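Local coordinates for protein STN1 (Saccharomyces cerevisiae, PDB 3KEY), which regulates telomere length and protects telomere ends, inhibiting the loading of telomerase through its interaction with CDC13, at residues F96-K101 against D137-C142; G114-S119 against I174-E179; I13-Q18 against L90-L95. All coordinates share one frame; numbering follows the deposited sequence.

Contact 1. Residues F96-K101 against D137-C142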
ATOM      1  N   PHE A  96      -5.345   0.081  -6.743  1.00 33.25           N
ATOM      2  CA  PHE A  96      -5.374   1.533  -6.716  1.00 36.03           C
ATOM      3  C   PHE A  96      -6.420   2.074  -7.684  1.00 36.84           C
ATOM      4  O   PHE A  96      -7.119   3.032  -7.365  1.00 35.88           O
ATOM      5  CB  PHE A  96      -3.994   2.103  -7.047  1.00 36.74           C
ATOM      6  CG  PHE A  96      -3.249   2.585  -5.843  1.00 39.87           C
ATOM      7  CD1 PHE A  96      -3.419   3.888  -5.385  1.00 41.05           C
ATOM      8  CD2 PHE A  96      -2.414   1.724  -5.136  1.00 40.55           C
ATOM      9  CE1 PHE A  96      -2.772   4.336  -4.236  1.00 42.93           C
ATOM     10  CE2 PHE A  96      -1.759   2.155  -3.980  1.00 43.92           C
ATOM     11  CZ  PHE A  96      -1.937   3.466  -3.529  1.00 45.37           C
ATOM     12  N   GLU A  97      -6.520   1.474  -8.867  1.00 37.94           N
ATOM     13  CA  GLU A  97      -7.515   1.914  -9.836  1.00 39.43           C
ATOM     14  C   GLU A  97      -8.893   1.714  -9.219  1.00 37.39           C
ATOM     15  O   GLU A  97      -9.728   2.621  -9.228  1.00 36.90           O
ATOM     16  CB  GLU A  97      -7.407   1.113 -11.135  1.00 41.97           C
ATOM     17  CG  GLU A  97      -6.567   1.785 -12.213  1.00 50.82           C
ATOM     18  CD  GLU A  97      -6.482   0.963 -13.492  1.00 54.10           C
ATOM     19  OE1 GLU A  97      -7.533   0.459 -13.957  1.00 55.68           O
ATOM     20  OE2 GLU A  97      -5.362   0.832 -14.034  1.00 56.53           O
ATOM     21  N   TYR A  98      -9.120   0.519  -8.669  1.00 35.80           N
ATOM     22  CA  TYR A  98     -10.389   0.199  -8.027  1.00 34.32           C
ATOM     23  C   TYR A  98     -10.761   1.232  -6.940  1.00 32.85           C
ATOM     24  O   TYR A  98     -11.885   1.742  -6.915  1.00 30.44           O
ATOM     25  CB  TYR A  98     -10.301  -1.205  -7.427  1.00 35.30           C
ATOM     26  CG  TYR A  98     -11.545  -1.677  -6.706  1.00 37.87           C
ATOM     27  CD1 TYR A  98     -11.808  -1.286  -5.389  1.00 38.06           C
ATOM     28  CD2 TYR A  98     -12.446  -2.542  -7.331  1.00 38.07           C
ATOM     29  CE1 TYR A  98     -12.938  -1.751  -4.711  1.00 39.47           C
ATOM     30  CE2 TYR A  98     -13.577  -3.015  -6.667  1.00 39.37           C
ATOM     31  CZ  TYR A  98     -13.817  -2.620  -5.358  1.00 41.78           C
ATOM     32  OH  TYR A  98     -14.921  -3.112  -4.692  1.00 42.12           O
ATOM     33  N   ALA A  99      -9.821   1.534  -6.047  1.00 30.54           N
ATOM     34  CA  ALA A  99     -10.073   2.500  -4.982  1.00 31.02           C
ATOM     35  C   ALA A  99     -10.370   3.900  -5.541  1.00 31.34           C
ATOM     36  O   ALA A  99     -11.312   4.558  -5.105  1.00 30.31           O
ATOM     37  CB  ALA A  99      -8.879   2.555  -4.032  1.00 27.59           C
ATOM     38  N   GLU A 100      -9.564   4.353  -6.499  1.00 31.84           N
ATOM     39  CA  GLU A 100      -9.769   5.672  -7.106  1.00 34.71           C
ATOM     40  C   GLU A 100     -11.174   5.808  -7.708  1.00 33.89           C
ATOM     41  O   GLU A 100     -11.836   6.833  -7.534  1.00 31.75           O
ATOM     42  CB  GLU A 100      -8.740   5.918  -8.207  1.00 37.10           C
ATOM     43  CG  GLU A 100      -7.355   6.290  -7.724  1.00 44.06           C
ATOM     44  CD  GLU A 100      -6.282   5.847  -8.703  1.00 47.80           C
ATOM     45  OE1 GLU A 100      -6.559   5.843  -9.924  1.00 49.95           O
ATOM     46  OE2 GLU A 100      -5.164   5.507  -8.256  1.00 51.77           O
ATOM     47  N   LYS A 101     -11.615   4.779  -8.424  1.00 32.48           N
ATOM     48  CA  LYS A 101     -12.939   4.792  -9.041  1.00 35.69           C
ATOM     49  C   LYS A 101     -14.041   4.788  -7.989  1.00 35.09           C
ATOM     50  O   LYS A 101     -15.028   5.514  -8.113  1.00 35.41           O
ATOM     51  CB  LYS A 101     -13.119   3.579  -9.960  1.00 37.29           C
ATOM     52  CG  LYS A 101     -12.300   3.642 -11.244  1.00 45.21           C
ATOM     53  CD  LYS A 101     -12.405   2.329 -12.021  1.00 50.59           C
ATOM     54  CE  LYS A 101     -11.567   2.347 -13.297  1.00 54.52           C
ATOM     55  NZ  LYS A 101     -11.530   0.996 -13.946  1.00 57.10           N
ATOM     56  N   ASP A 137      -4.783   0.394   3.533  1.00 34.48           N
ATOM     57  CA  ASP A 137      -3.669   1.245   3.136  1.00 35.34           C
ATOM     58  C   ASP A 137      -3.833   1.800   1.727  1.00 33.96           C
ATOM     59  O   ASP A 137      -3.419   2.921   1.455  1.00 32.19           O
ATOM     60  CB  ASP A 137      -2.329   0.514   3.299  1.00 37.21           C
ATOM     61  CG  ASP A 137      -1.980   0.272   4.770  1.00 44.36           C
ATOM     62  OD1 ASP A 137      -2.490   1.032   5.626  1.00 45.46           O
ATOM     63  OD2 ASP A 137      -1.203  -0.659   5.076  1.00 45.66           O
ATOM     64  N   VAL A 138      -4.451   1.040   0.830  1.00 31.62           N
ATOM     65  CA  VAL A 138      -4.645   1.560  -0.517  1.00 32.02           C
ATOM     66  C   VAL A 138      -5.627   2.740  -0.478  1.00 31.49           C
ATOM     67  O   VAL A 138      -5.364   3.797  -1.063  1.00 31.39           O
ATOM     68  CB  VAL A 138      -5.164   0.462  -1.486  1.00 31.79           C
ATOM     69  CG1 VAL A 138      -5.524   1.083  -2.842  1.00 31.12           C
ATOM     70  CG2 VAL A 138      -4.081  -0.600  -1.673  1.00 29.96           C
ATOM     71  N   PHE A 139      -6.740   2.574   0.232  1.00 30.90           N
ATOM     72  CA  PHE A 139      -7.726   3.648   0.325  1.00 32.11           C
ATOM     73  C   PHE A 139      -7.189   4.882   1.055  1.00 32.46           C
ATOM     74  O   PHE A 139      -7.493   6.008   0.661  1.00 32.81           O
ATOM     75  CB  PHE A 139      -9.030   3.150   0.975  1.00 31.12           C
ATOM     76  CG  PHE A 139      -9.981   2.504  -0.011  1.00 30.76           C
ATOM     77  CD1 PHE A 139      -9.836   1.167  -0.369  1.00 31.26           C
ATOM     78  CD2 PHE A 139     -10.981   3.258  -0.627  1.00 29.83           C
ATOM     79  CE1 PHE A 139     -10.672   0.585  -1.329  1.00 33.19           C
ATOM     80  CE2 PHE A 139     -11.823   2.693  -1.587  1.00 30.72           C
ATOM     81  CZ  PHE A 139     -11.668   1.352  -1.942  1.00 33.26           C
ATOM     82  N   LYS A 140      -6.381   4.682   2.099  1.00 31.75           N
ATOM     83  CA  LYS A 140      -5.803   5.822   2.808  1.00 32.84           C
ATOM     84  C   LYS A 140      -4.968   6.680   1.845  1.00 33.18           C
ATOM     85  O   LYS A 140      -5.097   7.909   1.819  1.00 32.64           O
ATOM     86  CB  LYS A 140      -4.927   5.355   3.978  1.00 32.95           C
ATOM     87  CG  LYS A 140      -5.715   4.982   5.233  1.00 37.34           C
ATOM     88  CD  LYS A 140      -4.803   4.557   6.383  1.00 42.07           C
ATOM     89  CE  LYS A 140      -5.603   4.346   7.674  1.00 43.97           C
ATOM     90  NZ  LYS A 140      -4.723   3.889   8.797  1.00 48.59           N
ATOM     91  N   GLU A 141      -4.115   6.031   1.056  1.00 33.19           N
ATOM     92  CA  GLU A 141      -3.279   6.742   0.092  1.00 36.12           C
ATOM     93  C   GLU A 141      -4.105   7.476  -0.972  1.00 35.25           C
ATOM     94  O   GLU A 141      -3.813   8.623  -1.313  1.00 36.91           O
ATOM     95  CB  GLU A 141      -2.315   5.778  -0.597  1.00 36.98           C
ATOM     96  CG  GLU A 141      -0.888   5.927  -0.147  1.00 45.61           C
ATOM     97  CD  GLU A 141      -0.465   7.390  -0.042  1.00 46.30           C
ATOM     98  OE1 GLU A 141      -0.513   8.136  -1.057  1.00 50.52           O
ATOM     99  OE2 GLU A 141      -0.091   7.791   1.068  1.00 46.88           O
ATOM    100  N   CYS A 142      -5.120   6.811  -1.511  1.00 33.52           N
ATOM    101  CA  CYS A 142      -5.969   7.445  -2.514  1.00 33.02           C
ATOM    102  C   CYS A 142      -6.723   8.626  -1.912  1.00 32.48           C
ATOM    103  O   CYS A 142      -6.802   9.691  -2.520  1.00 32.35           O
ATOM    104  CB  CYS A 142      -6.963   6.440  -3.088  1.00 32.32           C
ATOM    105  SG  CYS A 142      -6.175   5.162  -4.067  1.00 38.51           S
TER
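The sulfur of C142 sits among three residues of F96-K101: its SG lies 3.3 Å from CD1 of F96 and also touches CB of A99 and CG of E100. The contact joins helix 90-108 to helix 132-149 within the second winged helix-turn-helix of this C-terminal Stn1 fragment. The two short segments cross at -56° with their axes 9.3 Å apart, where A99, with no side chain beyond its methyl, lets CZ of F139 close to its CA. SG approaches the F96 ring obliquely, a cysteine sulfur-aromatic contact. V138 covers one face of the same ring: with CG1 anti to the backbone N (chi1 173°), this branch stands over the ring centre, 4.0 Å from the centroid, in a CH-pi contact. CB of E141 reaches the edge of the ring near CZ, while the E141 chain bends away toward helix 6-16. The F139 ring lies flat over A99 from the other helix, with Y98 meeting CZ of F139 by the edge of its own ring. F139 rests on I159 of strand 154-161, which places this end of the contact against the sheet. CB of A99 stands 3.7 Å from the centroid of the F139 ring, 11° off the ring normal.

Contact 2. Residues G114-S119 against I174-E179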
ATOM      1  N   GLY A 114     -19.933   4.788   3.271  1.00 36.21           N
ATOM      2  CA  GLY A 114     -20.147   3.673   2.372  1.00 36.87           C
ATOM      3  C   GLY A 114     -19.272   2.482   2.723  1.00 36.59           C
ATOM      4  O   GLY A 114     -18.135   2.639   3.174  1.00 36.05           O
ATOM      5  N   THR A 115     -19.806   1.287   2.519  1.00 35.01           N
ATOM      6  CA  THR A 115     -19.055   0.084   2.815  1.00 36.09           C
ATOM      7  C   THR A 115     -18.329  -0.464   1.601  1.00 34.35           C
ATOM      8  O   THR A 115     -18.815  -0.377   0.480  1.00 34.26           O
ATOM      9  CB  THR A 115     -19.973  -1.041   3.341  1.00 36.55           C
ATOM     10  OG1 THR A 115     -20.370  -0.743   4.682  1.00 38.30           O
ATOM     11  CG2 THR A 115     -19.253  -2.399   3.293  1.00 33.67           C
ATOM     12  N   VAL A 116     -17.152  -1.019   1.852  1.00 34.00           N
ATOM     13  CA  VAL A 116     -16.353  -1.673   0.838  1.00 34.02           C
ATOM     14  C   VAL A 116     -16.104  -3.060   1.433  1.00 33.83           C
ATOM     15  O   VAL A 116     -15.352  -3.198   2.387  1.00 32.50           O
ATOM     16  CB  VAL A 116     -15.007  -0.962   0.605  1.00 34.02           C
ATOM     17  CG1 VAL A 116     -14.113  -1.841  -0.278  1.00 37.00           C
ATOM     18  CG2 VAL A 116     -15.245   0.392  -0.066  1.00 35.20           C
ATOM     19  N   GLN A 117     -16.772  -4.075   0.890  1.00 33.68           N
ATOM     20  CA  GLN A 117     -16.628  -5.444   1.374  1.00 34.94           C
ATOM     21  C   GLN A 117     -15.399  -6.104   0.759  1.00 34.56           C
ATOM     22  O   GLN A 117     -15.199  -6.061  -0.453  1.00 33.97           O
ATOM     23  CB  GLN A 117     -17.873  -6.270   1.026  1.00 36.74           C
ATOM     24  CG  GLN A 117     -19.142  -5.802   1.700  1.00 37.33           C
ATOM     25  CD  GLN A 117     -20.315  -6.729   1.443  1.00 39.84           C
ATOM     26  OE1 GLN A 117     -20.187  -7.952   1.536  1.00 40.28           O
ATOM     27  NE2 GLN A 117     -21.473  -6.152   1.136  1.00 39.68           N
ATOM     28  N   LEU A 118     -14.586  -6.719   1.609  1.00 33.21           N
ATOM     29  CA  LEU A 118     -13.374  -7.390   1.171  1.00 36.17           C
ATOM     30  C   LEU A 118     -13.655  -8.445   0.099  1.00 35.94           C
ATOM     31  O   LEU A 118     -12.963  -8.493  -0.920  1.00 35.39           O
ATOM     32  CB  LEU A 118     -12.669  -8.037   2.372  1.00 38.23           C
ATOM     33  CG  LEU A 118     -11.420  -8.874   2.066  1.00 40.28           C
ATOM     34  CD1 LEU A 118     -10.327  -8.005   1.454  1.00 44.05           C
ATOM     35  CD2 LEU A 118     -10.931  -9.528   3.354  1.00 43.14           C
ATOM     36  N   SER A 119     -14.667  -9.281   0.321  1.00 35.40           N
ATOM     37  CA  SER A 119     -15.010 -10.320  -0.656  1.00 36.65           C
ATOM     38  C   SER A 119     -15.320  -9.728  -2.030  1.00 36.61           C
ATOM     39  O   SER A 119     -14.972 -10.321  -3.049  1.00 38.29           O
ATOM     40  CB  SER A 119     -16.204 -11.155  -0.171  1.00 35.95           C
ATOM     41  OG  SER A 119     -17.374 -10.364  -0.030  1.00 40.04           O
ATOM     42  N   ILE A 174     -14.413  -2.549   5.088  1.00 39.78           N
ATOM     43  CA  ILE A 174     -14.097  -1.275   5.707  1.00 38.61           C
ATOM     44  C   ILE A 174     -15.257  -0.312   5.475  1.00 38.25           C
ATOM     45  O   ILE A 174     -16.110  -0.538   4.608  1.00 35.81           O
ATOM     46  CB  ILE A 174     -12.782  -0.671   5.132  1.00 37.75           C
ATOM     47  CG1 ILE A 174     -12.939  -0.353   3.646  1.00 38.64           C
ATOM     48  CG2 ILE A 174     -11.633  -1.663   5.323  1.00 39.55           C
ATOM     49  CD1 ILE A 174     -11.700   0.300   3.036  1.00 37.52           C
ATOM     50  N   LEU A 175     -15.292   0.752   6.263  1.00 35.89           N
ATOM     51  CA  LEU A 175     -16.345   1.741   6.156  1.00 36.80           C
ATOM     52  C   LEU A 175     -15.688   3.088   5.886  1.00 37.27           C
ATOM     53  O   LEU A 175     -14.898   3.585   6.699  1.00 39.01           O
ATOM     54  CB  LEU A 175     -17.151   1.768   7.463  1.00 39.19           C
ATOM     55  CG  LEU A 175     -18.451   2.573   7.534  1.00 43.28           C
ATOM     56  CD1 LEU A 175     -19.490   1.925   6.626  1.00 41.97           C
ATOM     57  CD2 LEU A 175     -18.964   2.626   8.981  1.00 40.06           C
ATOM     58  N   LEU A 176     -15.993   3.665   4.730  1.00 35.57           N
ATOM     59  CA  LEU A 176     -15.432   4.956   4.352  1.00 34.70           C
ATOM     60  C   LEU A 176     -16.325   6.112   4.801  1.00 34.97           C
ATOM     61  O   LEU A 176     -17.530   6.116   4.548  1.00 36.34           O
ATOM     62  CB  LEU A 176     -15.244   5.028   2.834  1.00 33.29           C
ATOM     63  CG  LEU A 176     -14.453   3.895   2.166  1.00 36.11           C
ATOM     64  CD1 LEU A 176     -14.560   4.050   0.658  1.00 33.15           C
ATOM     65  CD2 LEU A 176     -12.982   3.919   2.608  1.00 34.57           C
ATOM     66  N   HIS A 177     -15.730   7.086   5.476  1.00 34.25           N
ATOM     67  CA  HIS A 177     -16.465   8.271   5.919  1.00 33.55           C
ATOM     68  C   HIS A 177     -15.906   9.447   5.144  1.00 33.11           C
ATOM     69  O   HIS A 177     -14.692   9.660   5.126  1.00 32.81           O
ATOM     70  CB  HIS A 177     -16.268   8.535   7.417  1.00 33.03           C
ATOM     71  CG  HIS A 177     -16.869   7.490   8.300  1.00 35.49           C
ATOM     72  ND1 HIS A 177     -16.153   6.402   8.764  1.00 36.03           N
ATOM     73  CD2 HIS A 177     -18.125   7.348   8.781  1.00 33.74           C
ATOM     74  CE1 HIS A 177     -16.946   5.639   9.495  1.00 35.38           C
ATOM     75  NE2 HIS A 177     -18.148   6.189   9.522  1.00 38.11           N
ATOM     76  N   LEU A 178     -16.782  10.205   4.498  1.00 33.50           N
ATOM     77  CA  LEU A 178     -16.349  11.360   3.722  1.00 34.38           C
ATOM     78  C   LEU A 178     -17.105  12.609   4.171  1.00 33.66           C
ATOM     79  O   LEU A 178     -18.320  12.575   4.376  1.00 33.52           O
ATOM     80  CB  LEU A 178     -16.595  11.119   2.222  1.00 34.14           C
ATOM     81  CG  LEU A 178     -16.002   9.837   1.625  1.00 34.88           C
ATOM     82  CD1 LEU A 178     -16.453   9.675   0.159  1.00 34.59           C
ATOM     83  CD2 LEU A 178     -14.480   9.882   1.731  1.00 30.99           C
ATOM     84  N   GLU A 179     -16.372  13.700   4.355  1.00 34.03           N
ATOM     85  CA  GLU A 179     -16.981  14.966   4.740  1.00 36.30           C
ATOM     86  C   GLU A 179     -16.667  15.918   3.585  1.00 34.84           C
ATOM     87  O   GLU A 179     -15.522  16.006   3.135  1.00 34.75           O
ATOM     88  CB  GLU A 179     -16.383  15.491   6.048  1.00 36.27           C
ATOM     89  CG  GLU A 179     -16.861  16.896   6.405  1.00 42.93           C
ATOM     90  CD  GLU A 179     -16.328  17.391   7.746  1.00 45.01           C
ATOM     91  OE1 GLU A 179     -15.149  17.123   8.064  1.00 45.58           O
ATOM     92  OE2 GLU A 179     -17.088  18.063   8.472  1.00 48.51           O
TER
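Strands 113-117 and 173-180 pair antiparallel in the three-stranded sheet of the second winged helix-turn-helix, 113-117 at the edge of the sheet and 173-180 in its middle. G114 with L176 and V116 with I174 are hydrogen-bonded pairs, and T115 with L175 is the non-hydrogen-bonded pair between them. G114 N donates to L176 O at 3.0 Å and L176 N returns to G114 O at 2.8 Å. The second ring is equally even: V116 N reaches I174 O at 3.0 Å, nearly straight at 169°, and I174 N reaches V116 O at 2.9 Å. V116, I174 and L176 turn to one face. With its CG1 set between the backbone N and the carbonyl carbon (chi1 64°), I174 brings that atom within 3.7 Å of CB of V116, while CG2 of V116 meets CD1 of L176. T115 and L175 hold the other face, where CD1 of L175 lies 3.4 Å from OG1 of T115, a hydroxyl that also has a weak hydrogen bond to D162. The backbone bonds thus fix the register of the edge strand, while V116, I174 and L176 give the sheet an apolar face for helices 90-108 and 132-149 to pack on.

Contact 3. Residues I13-Q18 against L90-L95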
ATOM      1  N   ILE A  13       6.381   3.419  -4.099  1.00 38.16           N
ATOM      2  CA  ILE A  13       7.452   3.346  -5.086  1.00 37.24           C
ATOM      3  C   ILE A  13       7.038   2.326  -6.150  1.00 37.22           C
ATOM      4  O   ILE A  13       7.115   2.590  -7.354  1.00 35.87           O
ATOM      5  CB  ILE A  13       8.778   2.914  -4.424  1.00 38.78           C
ATOM      6  CG1 ILE A  13       9.251   4.013  -3.461  1.00 39.31           C
ATOM      7  CG2 ILE A  13       9.822   2.606  -5.490  1.00 40.08           C
ATOM      8  CD1 ILE A  13      10.520   3.682  -2.695  1.00 36.15           C
ATOM      9  N   LEU A  14       6.575   1.166  -5.695  1.00 35.52           N
ATOM     10  CA  LEU A  14       6.143   0.113  -6.607  1.00 37.30           C
ATOM     11  C   LEU A  14       5.007   0.597  -7.502  1.00 38.19           C
ATOM     12  O   LEU A  14       4.998   0.333  -8.704  1.00 40.00           O
ATOM     13  CB  LEU A  14       5.704  -1.119  -5.811  1.00 34.08           C
ATOM     14  CG  LEU A  14       6.855  -1.770  -5.041  1.00 36.64           C
ATOM     15  CD1 LEU A  14       6.345  -2.895  -4.166  1.00 34.76           C
ATOM     16  CD2 LEU A  14       7.876  -2.288  -6.029  1.00 35.36           C
ATOM     17  N   LEU A  15       4.061   1.324  -6.921  1.00 40.58           N
ATOM     18  CA  LEU A  15       2.929   1.837  -7.683  1.00 42.66           C
ATOM     19  C   LEU A  15       3.384   2.758  -8.818  1.00 43.28           C
ATOM     20  O   LEU A  15       2.829   2.714  -9.916  1.00 43.64           O
ATOM     21  CB  LEU A  15       1.970   2.591  -6.758  1.00 42.76           C
ATOM     22  CG  LEU A  15       0.716   3.181  -7.415  1.00 45.50           C
ATOM     23  CD1 LEU A  15      -0.171   2.059  -7.943  1.00 45.02           C
ATOM     24  CD2 LEU A  15      -0.048   4.023  -6.402  1.00 45.27           C
ATOM     25  N   GLY A  16       4.401   3.575  -8.550  1.00 43.68           N
ATOM     26  CA  GLY A  16       4.906   4.503  -9.548  1.00 44.54           C
ATOM     27  C   GLY A  16       5.782   3.932 -10.653  1.00 46.84           C
ATOM     28  O   GLY A  16       5.984   4.590 -11.674  1.00 48.08           O
ATOM     29  N   LEU A  17       6.306   2.724 -10.472  1.00 47.28           N
ATOM     30  CA  LEU A  17       7.160   2.120 -11.494  1.00 48.69           C
ATOM     31  C   LEU A  17       6.378   1.892 -12.781  1.00 49.92           C
ATOM     32  O   LEU A  17       5.270   1.360 -12.757  1.00 50.21           O
ATOM     33  CB  LEU A  17       7.721   0.778 -11.010  1.00 47.27           C
ATOM     34  CG  LEU A  17       8.656   0.794  -9.802  1.00 47.35           C
ATOM     35  CD1 LEU A  17       9.148  -0.626  -9.526  1.00 46.32           C
ATOM     36  CD2 LEU A  17       9.828   1.726 -10.076  1.00 47.21           C
ATOM     37  N   GLN A  18       6.956   2.280 -13.910  1.00 50.97           N
ATOM     38  CA  GLN A  18       6.274   2.097 -15.184  1.00 53.62           C
ATOM     39  C   GLN A  18       6.543   0.714 -15.768  1.00 53.42           C
ATOM     40  O   GLN A  18       7.213   0.577 -16.794  1.00 53.56           O
ATOM     41  CB  GLN A  18       6.697   3.191 -16.167  1.00 55.87           C
ATOM     42  CG  GLN A  18       6.289   4.589 -15.726  1.00 58.84           C
ATOM     43  CD  GLN A  18       4.798   4.696 -15.476  1.00 60.95           C
ATOM     44  OE1 GLN A  18       3.990   4.448 -16.373  1.00 61.99           O
ATOM     45  NE2 GLN A  18       4.424   5.062 -14.254  1.00 61.79           N
ATOM     46  N   LEU A  90       0.820  -5.838 -10.909  1.00 40.70           N
ATOM     47  CA  LEU A  90      -0.550  -5.606 -11.369  1.00 43.08           C
ATOM     48  C   LEU A  90      -1.603  -5.610 -10.262  1.00 42.98           C
ATOM     49  O   LEU A  90      -2.570  -4.852 -10.320  1.00 44.06           O
ATOM     50  CB  LEU A  90      -0.932  -6.624 -12.441  1.00 45.27           C
ATOM     51  CG  LEU A  90      -0.210  -6.463 -13.780  1.00 48.25           C
ATOM     52  CD1 LEU A  90      -0.747  -7.489 -14.780  1.00 49.85           C
ATOM     53  CD2 LEU A  90      -0.418  -5.050 -14.304  1.00 49.61           C
ATOM     54  N   PRO A  91      -1.447  -6.475  -9.249  1.00 41.87           N
ATOM     55  CA  PRO A  91      -2.445  -6.484  -8.173  1.00 40.37           C
ATOM     56  C   PRO A  91      -2.532  -5.101  -7.516  1.00 40.87           C
ATOM     57  O   PRO A  91      -3.625  -4.567  -7.262  1.00 37.21           O
ATOM     58  CB  PRO A  91      -1.896  -7.528  -7.207  1.00 40.38           C
ATOM     59  CG  PRO A  91      -1.228  -8.516  -8.138  1.00 41.38           C
ATOM     60  CD  PRO A  91      -0.510  -7.608  -9.117  1.00 40.15           C
ATOM     61  N   LEU A  92      -1.356  -4.536  -7.246  1.00 39.43           N
ATOM     62  CA  LEU A  92      -1.233  -3.234  -6.604  1.00 37.62           C
ATOM     63  C   LEU A  92      -1.852  -2.120  -7.437  1.00 36.84           C
ATOM     64  O   LEU A  92      -2.638  -1.302  -6.938  1.00 34.43           O
ATOM     65  CB  LEU A  92       0.245  -2.917  -6.347  1.00 36.33           C
ATOM     66  CG  LEU A  92       0.548  -1.574  -5.677  1.00 36.79           C
ATOM     67  CD1 LEU A  92      -0.217  -1.475  -4.364  1.00 35.39           C
ATOM     68  CD2 LEU A  92       2.048  -1.445  -5.439  1.00 37.35           C
ATOM     69  N   LYS A  93      -1.485  -2.082  -8.710  1.00 36.00           N
ATOM     70  CA  LYS A  93      -2.003  -1.064  -9.603  1.00 38.20           C
ATOM     71  C   LYS A  93      -3.503  -1.215  -9.857  1.00 38.10           C
ATOM     72  O   LYS A  93      -4.208  -0.214 -10.003  1.00 39.40           O
ATOM     73  CB  LYS A  93      -1.211  -1.082 -10.906  1.00 41.70           C
ATOM     74  CG  LYS A  93       0.253  -0.806 -10.654  1.00 47.31           C
ATOM     75  CD  LYS A  93       1.076  -0.761 -11.918  1.00 53.44           C
ATOM     76  CE  LYS A  93       2.486  -0.326 -11.574  1.00 56.16           C
ATOM     77  NZ  LYS A  93       3.269  -0.039 -12.790  1.00 61.85           N
ATOM     78  N   ASN A  94      -3.994  -2.455  -9.908  1.00 36.21           N
ATOM     79  CA  ASN A  94      -5.422  -2.672 -10.102  1.00 35.45           C
ATOM     80  C   ASN A  94      -6.195  -2.282  -8.832  1.00 34.46           C
ATOM     81  O   ASN A  94      -7.330  -1.812  -8.912  1.00 32.50           O
ATOM     82  CB  ASN A  94      -5.725  -4.133 -10.447  1.00 36.50           C
ATOM     83  CG  ASN A  94      -5.241  -4.518 -11.832  1.00 38.72           C
ATOM     84  OD1 ASN A  94      -5.204  -3.691 -12.741  1.00 40.50           O
ATOM     85  ND2 ASN A  94      -4.880  -5.782 -12.002  1.00 40.63           N
ATOM     86  N   LEU A  95      -5.589  -2.495  -7.666  1.00 34.08           N
ATOM     87  CA  LEU A  95      -6.235  -2.148  -6.399  1.00 34.40           C
ATOM     88  C   LEU A  95      -6.376  -0.634  -6.299  1.00 32.92           C
ATOM     89  O   LEU A  95      -7.397  -0.123  -5.842  1.00 31.21           O
ATOM     90  CB  LEU A  95      -5.422  -2.670  -5.208  1.00 35.03           C
ATOM     91  CG  LEU A  95      -5.586  -4.163  -4.929  1.00 39.86           C
ATOM     92  CD1 LEU A  95      -4.526  -4.664  -3.947  1.00 43.50           C
ATOM     93  CD2 LEU A  95      -6.990  -4.399  -4.392  1.00 41.69           C
TER
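L92 and K93, neighbours on helix 90-108, reach toward the end of helix 6-16 in different ways, one as a blunt apolar branch and the other as a long arm. L92 has CG anti to its backbone N (chi1 180°), which carries CD2 out to helix 6-16. There this methyl settles between two successive residues, 3.7 Å from CB of L14 and equally 3.7 Å from the backbone N of L15, and it also touches CB of L15 more loosely. K93 takes the other course. Its CG lies anti to the carbonyl carbon (chi1 -60°), and beyond it the chain is fully extended, running past L15 at a slant. CD1 of L15 meets the start of this arm, 4.0 Å from CG of K93. Further out, CE passes 3.5 Å from the carbonyl O of L15, and the ammonium NZ ends at the carbonyl O of L17, the first residue to leave helical geometry. The modelled NZ to L17 O separation of 2.4 Å is shorter than an ordinary hydrogen bond, so its exact length is doubtful; a second carbonyl, that of M19, also accepts from NZ. The positive charge therefore sits by the C-terminal end of helix 6-16, where it may be favoured by the helix dipole. Beside it, Q18 folds back so that NE2 donates to G16 O at 3.1 Å, from above the carbonyl plane. With an alanine at K93, the carbonyls of L17 and M19 would probably lose their ammonium partner and L15 the aliphatic chain it lies against. The pairing belongs to the seam of a tandem winged helix-turn-helix protein, the first helix of one domain abutting the first helix of the next.

Overall arrangement
Helix 90-108 is the common element: its first turns serve contact 3 and the next serve contact 1, whose centres lie about 11 Å apart. These two meet directly, CZ of F96 lying 3.5 Å from CD2 of L15. Contact 2 lies on the other flank of contact 1, again with centres about 11 Å apart, and the F139 ring bridges them by touching I174, L176 and V116. Contacts 2 and 3 do not touch, their centres being about 22 Å apart. Along the chain contact 3 closes first, and the segments of contacts 1 and 2 then alternate. Contact 3 joins the two winged helix-turn-helix domains, while contacts 1 and 2 build the helical and sheet layers of the second.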